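Activated BY transcription factor SSRB (Salmonella enterica, PDB 2WNW) belongs to glycosyl hydrolase family 30 and joins a TIM barrel to a beta-sandwich domain. Local coordinates at residues Tyr208-Arg222 with Trp248-Ile262. Numbering follows the deposited sequence.
Sequences YSVEEETAFAVQYLR and WAELAFADEANYKGI
On the outer helical layer of a TIM barrel, V210 in the first turn of helix 210-222 lies over one face of the W248 indole. V210 CB stands 3.6 Å from the centroid of the six-membered ring of W248, 9° off the normal, a CH-pi contact that suits a compact branched residue. With CG2 anti to the backbone N, that methyl reaches A252 CB, while V210 CG1 meets L251 CB at 3.9 Å. At the edge of the same indole its one N-H, W248 NE1, donates to E213 OE1 over 2.8 Å, nearly in the ring plane and on the syn side of a carboxylate turned 78° to the ring. An extended chain carries this buried carboxylate there, and its OE2 accepts from the backbone N of W238 on barrel strand 234-239.

That strand lies between the two segments in the chain, so helix 210-222 and the broken pair 248-252 and 256-261 are successive helical elements of the beta/alpha barrel. At the break, N258 suits its place because its amide offers an N-H, ND2, to A252 O (2.9 Å), bridging the two short helices, and is flat enough to pack on T214 CB. T214 turns its methyl the other way, CG2 touching I262 CD1 at 3.8 Å. Farther along, side-chainless G261 admits V218 CG2 to 4.3 Å from its CA. A bend at chi2 (-61°) helps R222 turn the NE/NH2 side of its guanidinium to G261 O, R222 NE donating over 2.9 Å, while its NH1 donates a hydrogen bond to M233 O.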
ATOM      1  N   TYR A 208      22.011 -22.017   3.496  1.00 19.65           N
ATOM      2  CA  TYR A 208      23.117 -21.087   3.274  1.00 19.69           C
ATOM      3  C   TYR A 208      22.837 -19.874   4.146  1.00 19.84           C
ATOM      4  O   TYR A 208      21.691 -19.432   4.240  1.00 19.81           O
ATOM      5  CB  TYR A 208      23.161 -20.571   1.834  1.00 19.26           C
ATOM      6  CG  TYR A 208      23.595 -21.534   0.759  1.00 18.78           C
ATOM      7  CD1 TYR A 208      24.886 -21.484   0.230  1.00 19.27           C
ATOM      8  CD2 TYR A 208      22.685 -22.426   0.194  1.00 19.53           C
ATOM      9  CE1 TYR A 208      25.254 -22.292  -0.850  1.00 18.73           C
ATOM     10  CE2 TYR A 208      23.040 -23.236  -0.876  1.00 18.32           C
ATOM     11  CZ  TYR A 208      24.323 -23.160  -1.396  1.00 18.47           C
ATOM     12  OH  TYR A 208      24.650 -23.938  -2.484  1.00 18.09           O
ATOM     13  N   SER A 209      23.869 -19.334   4.782  1.00 18.20           N
ATOM     14  CA  SER A 209      23.698 -18.122   5.572  1.00 18.67           C
ATOM     15  C   SER A 209      23.750 -17.053   4.483  1.00 17.40           C
ATOM     16  O   SER A 209      24.129 -17.355   3.353  1.00 15.87           O
ATOM     17  CB  SER A 209      24.872 -17.927   6.528  1.00 18.64           C
ATOM     18  OG  SER A 209      26.074 -17.761   5.794  1.00 18.17           O
ATOM     19  N   VAL A 210      23.378 -15.816   4.795  1.00 17.81           N
ATOM     20  CA  VAL A 210      23.415 -14.771   3.771  1.00 18.02           C
ATOM     21  C   VAL A 210      24.850 -14.557   3.270  1.00 18.79           C
ATOM     22  O   VAL A 210      25.072 -14.286   2.086  1.00 16.87           O
ATOM     23  CB  VAL A 210      22.815 -13.436   4.301  1.00 17.37           C
ATOM     24  CG1 VAL A 210      23.635 -12.904   5.451  1.00 18.03           C
ATOM     25  CG2 VAL A 210      22.741 -12.417   3.173  1.00 18.82           C
ATOM     26  N   GLU A 211      25.822 -14.698   4.168  1.00 17.53           N
ATOM     27  CA  GLU A 211      27.229 -14.545   3.795  1.00 19.74           C
ATOM     28  C   GLU A 211      27.627 -15.639   2.794  1.00 18.75           C
ATOM     29  O   GLU A 211      28.321 -15.376   1.812  1.00 18.57           O
ATOM     30  CB  GLU A 211      28.134 -14.659   5.029  1.00 23.31           C
ATOM     31  CG  GLU A 211      28.031 -13.527   6.051  1.00 28.76           C
ATOM     32  CD  GLU A 211      26.753 -13.568   6.878  1.00 31.99           C
ATOM     33  OE1 GLU A 211      26.184 -14.667   7.067  1.00 30.44           O
ATOM     34  OE2 GLU A 211      26.332 -12.494   7.355  1.00 34.61           O
ATOM     35  N   GLU A 212      27.186 -16.866   3.059  1.00 18.38           N
ATOM     36  CA  GLU A 212      27.498 -18.006   2.197  1.00 18.41           C
ATOM     37  C   GLU A 212      26.819 -17.929   0.840  1.00 18.31           C
ATOM     38  O   GLU A 212      27.436 -18.209  -0.192  1.00 16.79           O
ATOM     39  CB  GLU A 212      27.103 -19.308   2.897  1.00 19.18           C
ATOM     40  CG  GLU A 212      28.016 -19.665   4.054  1.00 21.22           C
ATOM     41  CD  GLU A 212      27.401 -20.672   5.000  1.00 24.71           C
ATOM     42  OE1 GLU A 212      28.111 -21.123   5.926  1.00 25.30           O
ATOM     43  OE2 GLU A 212      26.209 -21.005   4.826  1.00 23.97           O
ATOM     44  N   GLU A 213      25.545 -17.557   0.839  1.00 17.37           N
ATOM     45  CA  GLU A 213      24.797 -17.456  -0.405  1.00 17.94           C
ATOM     46  C   GLU A 213      25.409 -16.401  -1.322  1.00 17.64           C
ATOM     47  O   GLU A 213      25.638 -16.655  -2.508  1.00 16.50           O
ATOM     48  CB  GLU A 213      23.334 -17.098  -0.120  1.00 16.84           C
ATOM     49  CG  GLU A 213      22.479 -16.970  -1.376  1.00 17.19           C
ATOM     50  CD  GLU A 213      21.220 -16.152  -1.134  1.00 18.06           C
ATOM     51  OE1 GLU A 213      21.322 -15.122  -0.431  1.00 17.43           O
ATOM     52  OE2 GLU A 213      20.146 -16.526  -1.649  1.00 18.38           O
ATOM     53  N   THR A 214      25.677 -15.217  -0.779  1.00 17.53           N
ATOM     54  CA  THR A 214      26.244 -14.151  -1.589  1.00 18.29           C
ATOM     55  C   THR A 214      27.668 -14.474  -2.034  1.00 18.12           C
ATOM     56  O   THR A 214      28.064 -14.123  -3.140  1.00 18.61           O
ATOM     57  CB  THR A 214      26.216 -12.787  -0.849  1.00 17.31           C
ATOM     58  OG1 THR A 214      26.882 -12.902   0.414  1.00 19.01           O
ATOM     59  CG2 THR A 214      24.772 -12.339  -0.618  1.00 18.12           C
ATOM     60  N   ALA A 215      28.437 -15.147  -1.183  1.00 18.80           N
ATOM     61  CA  ALA A 215      29.803 -15.506  -1.559  1.00 20.07           C
ATOM     62  C   ALA A 215      29.757 -16.481  -2.735  1.00 19.38           C
ATOM     63  O   ALA A 215      30.567 -16.396  -3.659  1.00 20.50           O
ATOM     64  CB  ALA A 215      30.537 -16.142  -0.377  1.00 19.84           C
ATOM     65  N   PHE A 216      28.797 -17.402  -2.710  1.00 18.92           N
ATOM     66  CA  PHE A 216      28.682 -18.374  -3.787  1.00 18.96           C
ATOM     67  C   PHE A 216      28.348 -17.670  -5.095  1.00 18.72           C
ATOM     68  O   PHE A 216      28.882 -18.009  -6.147  1.00 19.51           O
ATOM     69  CB  PHE A 216      27.597 -19.409  -3.479  1.00 17.71           C
ATOM     70  CG  PHE A 216      27.560 -20.548  -4.458  1.00 17.69           C
ATOM     71  CD1 PHE A 216      28.517 -21.556  -4.408  1.00 14.25           C
ATOM     72  CD2 PHE A 216      26.597 -20.589  -5.459  1.00 16.82           C
ATOM     73  CE1 PHE A 216      28.516 -22.591  -5.348  1.00 15.88           C
ATOM     74  CE2 PHE A 216      26.591 -21.617  -6.401  1.00 18.37           C
ATOM     75  CZ  PHE A 216      27.551 -22.618  -6.344  1.00 15.98           C
ATOM     76  N   ALA A 217      27.465 -16.679  -5.025  1.00 18.02           N
ATOM     77  CA  ALA A 217      27.068 -15.941  -6.219  1.00 18.00           C
ATOM     78  C   ALA A 217      28.199 -15.082  -6.786  1.00 17.93           C
ATOM     79  O   ALA A 217      28.504 -15.138  -7.977  1.00 16.94           O
ATOM     80  CB  ALA A 217      25.861 -15.055  -5.904  1.00 15.96           C
ATOM     81  N   VAL A 218      28.825 -14.296  -5.918  1.00 18.97           N
ATOM     82  CA  VAL A 218      29.876 -13.377  -6.334  1.00 19.56           C
ATOM     83  C   VAL A 218      31.281 -13.954  -6.477  1.00 20.60           C
ATOM     84  O   VAL A 218      32.000 -13.610  -7.415  1.00 19.47           O
ATOM     85  CB  VAL A 218      29.923 -12.166  -5.373  1.00 20.63           C
ATOM     86  CG1 VAL A 218      31.044 -11.216  -5.769  1.00 23.24           C
ATOM     87  CG2 VAL A 218      28.578 -11.450  -5.394  1.00 19.77           C
ATOM     88  N   GLN A 219      31.677 -14.824  -5.556  1.00 19.99           N
ATOM     89  CA  GLN A 219      33.016 -15.403  -5.607  1.00 21.85           C
ATOM     90  C   GLN A 219      33.144 -16.639  -6.490  1.00 21.24           C
ATOM     91  O   GLN A 219      34.208 -16.886  -7.060  1.00 22.55           O
ATOM     92  CB  GLN A 219      33.489 -15.744  -4.194  1.00 22.63           C
ATOM     93  CG  GLN A 219      33.759 -14.529  -3.325  1.00 26.83           C
ATOM     94  CD  GLN A 219      33.990 -14.903  -1.879  1.00 28.41           C
ATOM     95  OE1 GLN A 219      34.630 -15.911  -1.584  1.00 31.27           O
ATOM     96  NE2 GLN A 219      33.478 -14.087  -0.967  1.00 31.35           N
ATOM     97  N   TYR A 220      32.069 -17.411  -6.617  1.00 20.11           N
ATOM     98  CA  TYR A 220      32.136 -18.622  -7.426  1.00 19.69           C
ATOM     99  C   TYR A 220      31.389 -18.604  -8.755  1.00 19.26           C
ATOM    100  O   TYR A 220      31.964 -18.951  -9.787  1.00 18.91           O
ATOM    101  CB  TYR A 220      31.696 -19.824  -6.592  1.00 19.76           C
ATOM    102  CG  TYR A 220      32.646 -20.112  -5.451  1.00 22.75           C
ATOM    103  CD1 TYR A 220      32.605 -19.365  -4.275  1.00 22.46           C
ATOM    104  CD2 TYR A 220      33.625 -21.099  -5.570  1.00 21.97           C
ATOM    105  CE1 TYR A 220      33.517 -19.593  -3.244  1.00 24.34           C
ATOM    106  CE2 TYR A 220      34.540 -21.334  -4.550  1.00 23.89           C
ATOM    107  CZ  TYR A 220      34.481 -20.578  -3.390  1.00 24.03           C
ATOM    108  OH  TYR A 220      35.382 -20.810  -2.377  1.00 25.92           O
ATOM    109  N   LEU A 221      30.120 -18.208  -8.747  1.00 17.87           N
ATOM    110  CA  LEU A 221      29.357 -18.180  -9.995  1.00 18.35           C
ATOM    111  C   LEU A 221      29.804 -17.089 -10.960  1.00 18.47           C
ATOM    112  O   LEU A 221      30.044 -17.355 -12.136  1.00 18.87           O
ATOM    113  CB  LEU A 221      27.858 -18.025  -9.712  1.00 18.43           C
ATOM    114  CG  LEU A 221      27.139 -19.256  -9.152  1.00 19.68           C
ATOM    115  CD1 LEU A 221      25.669 -18.925  -8.904  1.00 19.49           C
ATOM    116  CD2 LEU A 221      27.257 -20.419 -10.141  1.00 21.64           C
ATOM    117  N   ARG A 222      29.916 -15.859 -10.470  1.00 19.90           N
ATOM    118  CA  ARG A 222      30.309 -14.750 -11.329  1.00 19.53           C
ATOM    119  C   ARG A 222      31.573 -14.985 -12.161  1.00 19.78           C
ATOM    120  O   ARG A 222      31.536 -14.872 -13.384  1.00 19.31           O
ATOM    121  CB  ARG A 222      30.441 -13.463 -10.505  1.00 20.39           C
ATOM    122  CG  ARG A 222      29.104 -12.766 -10.255  1.00 20.75           C
ATOM    123  CD  ARG A 222      28.465 -12.354 -11.576  1.00 20.39           C
ATOM    124  NE  ARG A 222      27.141 -11.767 -11.403  1.00 21.20           N
ATOM    125  CZ  ARG A 222      26.217 -11.720 -12.358  1.00 21.54           C
ATOM    126  NH1 ARG A 222      26.477 -12.222 -13.559  1.00 21.95           N
ATOM    127  NH2 ARG A 222      25.025 -11.195 -12.109  1.00 23.09           N
ATOM    128  N   TRP A 248      17.183  -9.734   4.997  1.00 17.86           N
ATOM    129  CA  TRP A 248      18.168 -10.397   4.150  1.00 16.85           C
ATOM    130  C   TRP A 248      18.849  -9.426   3.196  1.00 17.40           C
ATOM    131  O   TRP A 248      20.075  -9.427   3.060  1.00 16.24           O
ATOM    132  CB  TRP A 248      17.484 -11.503   3.352  1.00 16.41           C
ATOM    133  CG  TRP A 248      18.413 -12.504   2.750  1.00 16.46           C
ATOM    134  CD1 TRP A 248      18.866 -12.537   1.461  1.00 14.88           C
ATOM    135  CD2 TRP A 248      18.923 -13.677   3.386  1.00 14.94           C
ATOM    136  NE1 TRP A 248      19.614 -13.672   1.252  1.00 16.94           N
ATOM    137  CE2 TRP A 248      19.666 -14.388   2.419  1.00 14.97           C
ATOM    138  CE3 TRP A 248      18.819 -14.203   4.682  1.00 16.39           C
ATOM    139  CZ2 TRP A 248      20.303 -15.602   2.706  1.00 18.34           C
ATOM    140  CZ3 TRP A 248      19.450 -15.412   4.967  1.00 17.34           C
ATOM    141  CH2 TRP A 248      20.181 -16.095   3.982  1.00 16.12           C
ATOM    142  N   ALA A 249      18.047  -8.599   2.533  1.00 15.68           N
ATOM    143  CA  ALA A 249      18.579  -7.624   1.590  1.00 16.57           C
ATOM    144  C   ALA A 249      19.567  -6.688   2.282  1.00 17.25           C
ATOM    145  O   ALA A 249      20.636  -6.391   1.747  1.00 17.52           O
ATOM    146  CB  ALA A 249      17.428  -6.818   0.970  1.00 17.15           C
ATOM    147  N   GLU A 250      19.206  -6.236   3.478  1.00 18.00           N
ATOM    148  CA  GLU A 250      20.049  -5.322   4.247  1.00 20.77           C
ATOM    149  C   GLU A 250      21.436  -5.917   4.485  1.00 21.50           C
ATOM    150  O   GLU A 250      22.453  -5.256   4.280  1.00 20.25           O
ATOM    151  CB  GLU A 250      19.383  -5.020   5.592  1.00 22.36           C
ATOM    152  CG  GLU A 250      19.975  -3.842   6.343  1.00 27.30           C
ATOM    153  CD  GLU A 250      19.209  -3.545   7.620  1.00 29.27           C
ATOM    154  OE1 GLU A 250      17.997  -3.837   7.661  1.00 31.11           O
ATOM    155  OE2 GLU A 250      19.810  -3.013   8.574  1.00 33.76           O
ATOM    156  N   LEU A 251      21.466  -7.169   4.926  1.00 21.49           N
ATOM    157  CA  LEU A 251      22.720  -7.859   5.193  1.00 21.77           C
ATOM    158  C   LEU A 251      23.493  -8.141   3.916  1.00 22.18           C
ATOM    159  O   LEU A 251      24.708  -7.968   3.863  1.00 21.62           O
ATOM    160  CB  LEU A 251      22.444  -9.177   5.923  1.00 24.12           C
ATOM    161  CG  LEU A 251      22.267  -9.139   7.444  1.00 25.70           C
ATOM    162  CD1 LEU A 251      21.610  -7.848   7.873  1.00 30.83           C
ATOM    163  CD2 LEU A 251      21.451 -10.338   7.883  1.00 26.46           C
ATOM    164  N   ALA A 252      22.781  -8.570   2.881  1.00 21.32           N
ATOM    165  CA  ALA A 252      23.413  -8.903   1.612  1.00 21.69           C
ATOM    166  C   ALA A 252      24.071  -7.728   0.890  1.00 23.40           C
ATOM    167  O   ALA A 252      25.235  -7.807   0.500  1.00 24.86           O
ATOM    168  CB  ALA A 252      22.394  -9.572   0.692  1.00 17.72           C
ATOM    169  N   PHE A 253      23.340  -6.634   0.720  1.00 24.20           N
ATOM    170  CA  PHE A 253      23.877  -5.492  -0.006  1.00 26.09           C
ATOM    171  C   PHE A 253      24.700  -4.492   0.799  1.00 27.02           C
ATOM    172  O   PHE A 253      25.023  -3.414   0.309  1.00 26.76           O
ATOM    173  CB  PHE A 253      22.742  -4.789  -0.750  1.00 26.97           C
ATOM    174  CG  PHE A 253      22.090  -5.656  -1.795  1.00 29.01           C
ATOM    175  CD1 PHE A 253      22.813  -6.098  -2.899  1.00 29.79           C
ATOM    176  CD2 PHE A 253      20.773  -6.073  -1.651  1.00 28.02           C
ATOM    177  CE1 PHE A 253      22.231  -6.946  -3.841  1.00 30.99           C
ATOM    178  CE2 PHE A 253      20.184  -6.920  -2.586  1.00 29.13           C
ATOM    179  CZ  PHE A 253      20.914  -7.358  -3.684  1.00 29.62           C
ATOM    180  N   ALA A 254      25.045  -4.848   2.030  1.00 27.63           N
ATOM    181  CA  ALA A 254      25.866  -3.964   2.845  1.00 29.49           C
ATOM    182  C   ALA A 254      27.270  -4.031   2.250  1.00 30.77           C
ATOM    183  O   ALA A 254      28.069  -3.105   2.388  1.00 30.36           O
ATOM    184  CB  ALA A 254      25.883  -4.443   4.289  1.00 29.59           C
ATOM    185  N   ASP A 255      27.545  -5.142   1.572  1.00 31.47           N
ATOM    186  CA  ASP A 255      28.834  -5.390   0.935  1.00 31.70           C
ATOM    187  C   ASP A 255      28.820  -4.886  -0.507  1.00 31.21           C
ATOM    188  O   ASP A 255      28.008  -5.325  -1.317  1.00 30.15           O
ATOM    189  CB  ASP A 255      29.130  -6.890   0.956  1.00 35.17           C
ATOM    190  CG  ASP A 255      30.504  -7.225   0.413  1.00 38.88           C
ATOM    191  OD1 ASP A 255      30.804  -6.863  -0.743  1.00 41.13           O
ATOM    192  OD2 ASP A 255      31.287  -7.863   1.149  1.00 43.23           O
ATOM    193  N   GLU A 256      29.731  -3.971  -0.825  1.00 30.04           N
ATOM    194  CA  GLU A 256      29.812  -3.404  -2.168  1.00 29.84           C
ATOM    195  C   GLU A 256      29.956  -4.457  -3.269  1.00 28.22           C
ATOM    196  O   GLU A 256      29.381  -4.314  -4.349  1.00 26.78           O
ATOM    197  CB  GLU A 256      30.982  -2.417  -2.254  1.00 34.41           C
ATOM    198  CG  GLU A 256      31.226  -1.862  -3.654  1.00 40.04           C
ATOM    199  CD  GLU A 256      32.427  -0.931  -3.720  1.00 44.32           C
ATOM    200  OE1 GLU A 256      32.830  -0.556  -4.843  1.00 46.66           O
ATOM    201  OE2 GLU A 256      32.968  -0.571  -2.652  1.00 47.00           O
ATOM    202  N   ALA A 257      30.727  -5.505  -2.999  1.00 26.12           N
ATOM    203  CA  ALA A 257      30.935  -6.563  -3.982  1.00 24.82           C
ATOM    204  C   ALA A 257      29.626  -7.277  -4.309  1.00 23.38           C
ATOM    205  O   ALA A 257      29.374  -7.637  -5.462  1.00 20.99           O
ATOM    206  CB  ALA A 257      31.964  -7.562  -3.466  1.00 26.80           C
ATOM    207  N   ASN A 258      28.794  -7.479  -3.290  1.00 22.55           N
ATOM    208  CA  ASN A 258      27.512  -8.143  -3.487  1.00 23.32           C
ATOM    209  C   ASN A 258      26.579  -7.247  -4.283  1.00 23.85           C
ATOM    210  O   ASN A 258      25.877  -7.707  -5.181  1.00 23.93           O
ATOM    211  CB  ASN A 258      26.867  -8.483  -2.146  1.00 21.58           C
ATOM    212  CG  ASN A 258      27.644  -9.525  -1.380  1.00 23.00           C
ATOM    213  OD1 ASN A 258      28.425 -10.282  -1.961  1.00 22.03           O
ATOM    214  ND2 ASN A 258      27.426  -9.584  -0.071  1.00 21.86           N
ATOM    215  N   TYR A 259      26.579  -5.961  -3.952  1.00 24.26           N
ATOM    216  CA  TYR A 259      25.728  -5.014  -4.652  1.00 25.14           C
ATOM    217  C   TYR A 259      26.042  -5.036  -6.144  1.00 25.94           C
ATOM    218  O   TYR A 259      25.138  -5.038  -6.978  1.00 26.46           O
ATOM    219  CB  TYR A 259      25.935  -3.597  -4.110  1.00 27.32           C
ATOM    220  CG  TYR A 259      24.993  -2.600  -4.742  1.00 28.54           C
ATOM    221  CD1 TYR A 259      23.698  -2.430  -4.253  1.00 29.11           C
ATOM    222  CD2 TYR A 259      25.367  -1.889  -5.880  1.00 29.62           C
ATOM    223  CE1 TYR A 259      22.796  -1.576  -4.887  1.00 30.20           C
ATOM    224  CE2 TYR A 259      24.474  -1.037  -6.523  1.00 31.07           C
ATOM    225  CZ  TYR A 259      23.191  -0.886  -6.022  1.00 31.36           C
ATOM    226  OH  TYR A 259      22.304  -0.057  -6.670  1.00 32.27           O
ATOM    227  N   LYS A 260      27.328  -5.065  -6.476  1.00 25.62           N
ATOM    228  CA  LYS A 260      27.749  -5.077  -7.873  1.00 26.24           C
ATOM    229  C   LYS A 260      27.502  -6.392  -8.605  1.00 25.33           C
ATOM    230  O   LYS A 260      27.223  -6.393  -9.803  1.00 24.89           O
ATOM    231  CB  LYS A 260      29.237  -4.725  -7.982  1.00 28.61           C
ATOM    232  CG  LYS A 260      29.565  -3.291  -7.608  1.00 34.05           C
ATOM    233  CD  LYS A 260      31.046  -2.994  -7.807  1.00 37.59           C
ATOM    234  CE  LYS A 260      31.355  -1.530  -7.524  1.00 39.69           C
ATOM    235  NZ  LYS A 260      32.798  -1.212  -7.735  1.00 42.36           N
ATOM    236  N   GLY A 261      27.588  -7.511  -7.892  1.00 22.09           N
ATOM    237  CA  GLY A 261      27.416  -8.795  -8.550  1.00 21.72           C
ATOM    238  C   GLY A 261      26.051  -9.458  -8.520  1.00 20.43           C
ATOM    239  O   GLY A 261      25.838 -10.449  -9.216  1.00 21.65           O
ATOM    240  N   ILE A 262      25.125  -8.917  -7.737  1.00 19.58           N
ATOM    241  CA  ILE A 262      23.791  -9.501  -7.625  1.00 18.21           C
ATOM    242  C   ILE A 262      22.729  -8.557  -8.192  1.00 18.47           C
ATOM    243  O   ILE A 262      22.690  -7.379  -7.839  1.00 18.99           O
ATOM    244  CB  ILE A 262      23.503  -9.833  -6.150  1.00 17.29           C
ATOM    245  CG1 ILE A 262      24.513 -10.884  -5.673  1.00 18.96           C
ATOM    246  CG2 ILE A 262      22.073 -10.317  -5.979  1.00 19.03           C
ATOM    247  CD1 ILE A 262      24.449 -11.181  -4.196  1.00 19.82           C
TER